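Local coordinates for protein exopolygalacturonase (Yersinia enterocolitica, PDB 2UVF) that probably hydrolyses the polygalacturonan of pectin from the chain ends, as a family 28 exopolygalacturonase, at residues A[187-198]-A[207-218]. Sequence-based numbering, arbitrary orientation.
Sequences CRVEIPAGTYKS and MTLNLQAGAILL
Val189 is gripped through both its backbone polar atoms by the neighbouring strand: Val189 N bonds Thr208 O at 2.8 Å, and Val189 O receives Asn210 N. Next along, the carboxylate oxygen OE1 of Glu190 takes the side-chain N-H of Asn210, ND2 to OE1 2.9 Å, nearly along its own C-O axis, though ND2 gives a bent bond and the two flat groups stand 73° apart. Glu190 is bent about CB-CG (chi2 -89°), which swings the carboxylate across to the neighbouring strand. At its other end the Asn210 amide is anchored too, OD1 pairing with Thr264 OG1 one strand further on. Beside this pair the aliphatic part of Arg188 runs along Asn210, with Arg188 CG 3.8 Å from Asn210 CB. Its guanidinium leaves for salt bridges to Glu50 and Asp49.

Strands 187-191 and 207-211 pair in parallel and belong to successive coils of the right-handed parallel beta-helix of family 28 enzymes, here close to its N-terminal end, where helix 173-181 packs on Val189 and Met207. Inward-facing residues stack coil on coil: Ile191 CD1 rests on Leu209 CD1 (3.7 Å) and also meets Leu211 CD2, alongside.

At the corner the register slips by one. Gln212 starts a type II turn ending at Ala215, and Gly194 N bonds Gly214 O. One water links Ala193 N to Gln212 OE1. The second ladder then follows, Gly194 O taking Ile216 N at 2.9 Å and Leu218 O taking Ser198 N at 2.8 Å. On its inner face Leu217 CG sits trans to the backbone N (chi1 -175°), bringing Leu217 CD1 to within 3.7 Å of Ser198 CB.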
# COMPACT_ATOMS: atom_id res chain seq x y z
N CYS A 187 -24.43 7.52 -8.38
CA CYS A 187 -23.98 7.69 -9.76
C CYS A 187 -22.69 6.90 -10.05
O CYS A 187 -22.04 6.39 -9.14
CB CYS A 187 -23.78 9.18 -10.10
SG CYS A 187 -22.69 10.18 -8.99
N ARG A 188 -22.37 6.78 -11.33
CA ARG A 188 -21.06 6.35 -11.77
C ARG A 188 -20.63 7.29 -12.89
O ARG A 188 -21.24 7.31 -13.96
CB ARG A 188 -21.08 4.90 -12.24
CG ARG A 188 -19.73 4.38 -12.75
CD ARG A 188 -19.84 2.99 -13.36
NE ARG A 188 -20.31 2.04 -12.36
CZ ARG A 188 -21.05 0.96 -12.61
NH1 ARG A 188 -21.43 0.64 -13.85
NH2 ARG A 188 -21.41 0.19 -11.59
N VAL A 189 -19.60 8.10 -12.62
CA VAL A 189 -19.02 8.97 -13.65
C VAL A 189 -18.05 8.14 -14.50
O VAL A 189 -17.15 7.51 -13.96
CB VAL A 189 -18.30 10.19 -13.01
CG1 VAL A 189 -17.74 11.13 -14.07
CG2 VAL A 189 -19.23 10.94 -12.10
N GLU A 190 -18.26 8.14 -15.82
CA GLU A 190 -17.42 7.39 -16.76
C GLU A 190 -16.46 8.31 -17.50
O GLU A 190 -16.87 9.32 -18.06
CB GLU A 190 -18.26 6.63 -17.80
CG GLU A 190 -19.53 5.95 -17.30
CD GLU A 190 -19.34 4.52 -16.81
OE1 GLU A 190 -18.20 4.15 -16.43
OE2 GLU A 190 -20.34 3.76 -16.80
N ILE A 191 -15.17 7.93 -17.51
CA ILE A 191 -14.16 8.51 -18.40
C ILE A 191 -13.79 7.43 -19.44
O ILE A 191 -12.92 6.59 -19.16
CB ILE A 191 -12.89 8.96 -17.63
CG1 ILE A 191 -13.23 10.02 -16.56
CG2 ILE A 191 -11.80 9.45 -18.59
CD1 ILE A 191 -12.18 10.25 -15.53
N PRO A 192 -14.46 7.43 -20.62
CA PRO A 192 -14.18 6.48 -21.70
C PRO A 192 -12.75 6.52 -22.26
O PRO A 192 -11.96 7.38 -21.88
CB PRO A 192 -15.19 6.91 -22.80
CG PRO A 192 -15.57 8.31 -22.47
CD PRO A 192 -15.58 8.34 -20.97
N ALA A 193 -12.44 5.59 -23.17
CA ALA A 193 -11.16 5.60 -23.90
C ALA A 193 -10.79 7.01 -24.40
O ALA A 193 -11.67 7.77 -24.82
CB ALA A 193 -11.16 4.59 -25.06
N GLY A 194 -9.51 7.33 -24.34
CA GLY A 194 -9.00 8.64 -24.72
C GLY A 194 -8.13 9.25 -23.64
O GLY A 194 -8.22 8.87 -22.47
N THR A 195 -7.29 10.20 -24.04
CA THR A 195 -6.41 10.91 -23.13
C THR A 195 -6.96 12.30 -22.80
O THR A 195 -6.91 13.22 -23.63
CB THR A 195 -5.01 11.02 -23.72
OG1 THR A 195 -4.50 9.70 -23.96
CG2 THR A 195 -4.06 11.77 -22.79
N TYR A 196 -7.48 12.43 -21.57
CA TYR A 196 -8.09 13.66 -21.05
C TYR A 196 -7.21 14.36 -20.02
O TYR A 196 -7.15 13.94 -18.85
CB TYR A 196 -9.45 13.33 -20.41
CG TYR A 196 -10.38 12.53 -21.29
CD1 TYR A 196 -11.39 13.15 -22.03
CD2 TYR A 196 -10.26 11.14 -21.40
CE1 TYR A 196 -12.26 12.40 -22.85
CE2 TYR A 196 -11.11 10.38 -22.22
CZ TYR A 196 -12.11 11.02 -22.93
OH TYR A 196 -12.93 10.28 -23.73
N LYS A 197 -6.51 15.42 -20.44
CA LYS A 197 -5.75 16.28 -19.52
C LYS A 197 -6.71 16.97 -18.55
O LYS A 197 -7.82 17.36 -18.92
CB LYS A 197 -4.90 17.32 -20.28
CG LYS A 197 -4.06 18.20 -19.36
CD LYS A 197 -2.86 18.83 -20.07
CE LYS A 197 -1.70 17.85 -20.15
NZ LYS A 197 -0.39 18.52 -20.01
N SER A 198 -6.30 17.07 -17.29
CA SER A 198 -7.15 17.65 -16.25
C SER A 198 -6.30 18.18 -15.11
O SER A 198 -5.16 17.75 -14.92
CB SER A 198 -8.16 16.61 -15.75
OG SER A 198 -8.91 17.08 -14.63
N MET A 207 -20.59 8.24 -4.61
CA MET A 207 -20.33 8.19 -6.05
C MET A 207 -19.25 7.15 -6.41
O MET A 207 -18.54 6.63 -5.55
CB MET A 207 -19.96 9.58 -6.60
CG MET A 207 -18.62 10.13 -6.12
SD MET A 207 -17.99 11.47 -7.12
CE MET A 207 -17.40 10.59 -8.58
N THR A 208 -19.16 6.85 -7.70
CA THR A 208 -18.11 6.01 -8.27
C THR A 208 -17.57 6.77 -9.45
O THR A 208 -18.34 7.30 -10.25
CB THR A 208 -18.64 4.65 -8.76
OG1 THR A 208 -19.07 3.86 -7.65
CG2 THR A 208 -17.55 3.88 -9.55
N LEU A 209 -16.25 6.87 -9.53
CA LEU A 209 -15.58 7.36 -10.72
C LEU A 209 -14.93 6.15 -11.36
O LEU A 209 -14.08 5.49 -10.75
CB LEU A 209 -14.56 8.44 -10.38
CG LEU A 209 -13.62 8.97 -11.46
CD1 LEU A 209 -14.36 9.76 -12.54
CD2 LEU A 209 -12.54 9.83 -10.82
N ASN A 210 -15.35 5.86 -12.58
CA ASN A 210 -14.90 4.71 -13.32
C ASN A 210 -14.09 5.13 -14.53
O ASN A 210 -14.61 5.78 -15.45
CB ASN A 210 -16.12 3.88 -13.76
CG ASN A 210 -15.73 2.56 -14.39
OD1 ASN A 210 -15.18 1.68 -13.71
ND2 ASN A 210 -16.00 2.41 -15.69
N LEU A 211 -12.82 4.75 -14.52
CA LEU A 211 -11.95 4.91 -15.66
C LEU A 211 -11.99 3.61 -16.49
O LEU A 211 -11.56 2.55 -16.03
CB LEU A 211 -10.52 5.24 -15.19
CG LEU A 211 -10.38 6.47 -14.28
CD1 LEU A 211 -9.96 6.08 -12.87
CD2 LEU A 211 -9.38 7.43 -14.89
N GLN A 212 -12.53 3.70 -17.70
CA GLN A 212 -12.79 2.53 -18.54
C GLN A 212 -11.55 2.09 -19.30
O GLN A 212 -10.57 2.82 -19.37
CB GLN A 212 -13.89 2.85 -19.57
CG GLN A 212 -15.29 3.05 -19.00
CD GLN A 212 -16.31 3.36 -20.10
OE1 GLN A 212 -16.08 4.23 -20.94
NE2 GLN A 212 -17.42 2.66 -20.09
N ALA A 213 -11.62 0.90 -19.88
CA ALA A 213 -10.52 0.39 -20.72
C ALA A 213 -10.11 1.42 -21.78
O ALA A 213 -10.93 1.87 -22.61
CB ALA A 213 -10.92 -0.91 -21.36
N GLY A 214 -8.85 1.81 -21.74
CA GLY A 214 -8.32 2.77 -22.70
C GLY A 214 -8.32 4.22 -22.24
O GLY A 214 -7.73 5.06 -22.91
N ALA A 215 -8.99 4.50 -21.12
CA ALA A 215 -9.00 5.84 -20.50
C ALA A 215 -7.69 6.25 -19.83
O ALA A 215 -7.14 5.50 -19.03
CB ALA A 215 -10.14 5.96 -19.49
N ILE A 216 -7.20 7.45 -20.14
CA ILE A 216 -6.06 8.03 -19.40
C ILE A 216 -6.44 9.40 -18.86
O ILE A 216 -6.68 10.35 -19.62
CB ILE A 216 -4.76 8.14 -20.23
CG1 ILE A 216 -4.34 6.77 -20.77
CG2 ILE A 216 -3.63 8.74 -19.39
CD1 ILE A 216 -3.20 6.83 -21.78
N LEU A 217 -6.53 9.49 -17.53
CA LEU A 217 -6.60 10.77 -16.86
C LEU A 217 -5.19 11.29 -16.65
O LEU A 217 -4.44 10.81 -15.79
CB LEU A 217 -7.39 10.67 -15.54
CG LEU A 217 -7.63 11.99 -14.79
CD1 LEU A 217 -8.57 12.93 -15.56
CD2 LEU A 217 -8.15 11.73 -13.38
N LEU A 218 -4.85 12.29 -17.47
CA LEU A 218 -3.54 12.91 -17.49
C LEU A 218 -3.51 14.22 -16.67
O LEU A 218 -4.30 15.13 -16.89
CB LEU A 218 -3.07 13.16 -18.94
CG LEU A 218 -1.64 13.67 -19.20
CD1 LEU A 218 -0.56 12.83 -18.51
CD2 LEU A 218 -1.33 13.77 -20.69
O HOH W 1 -14.78 3.81 -23.47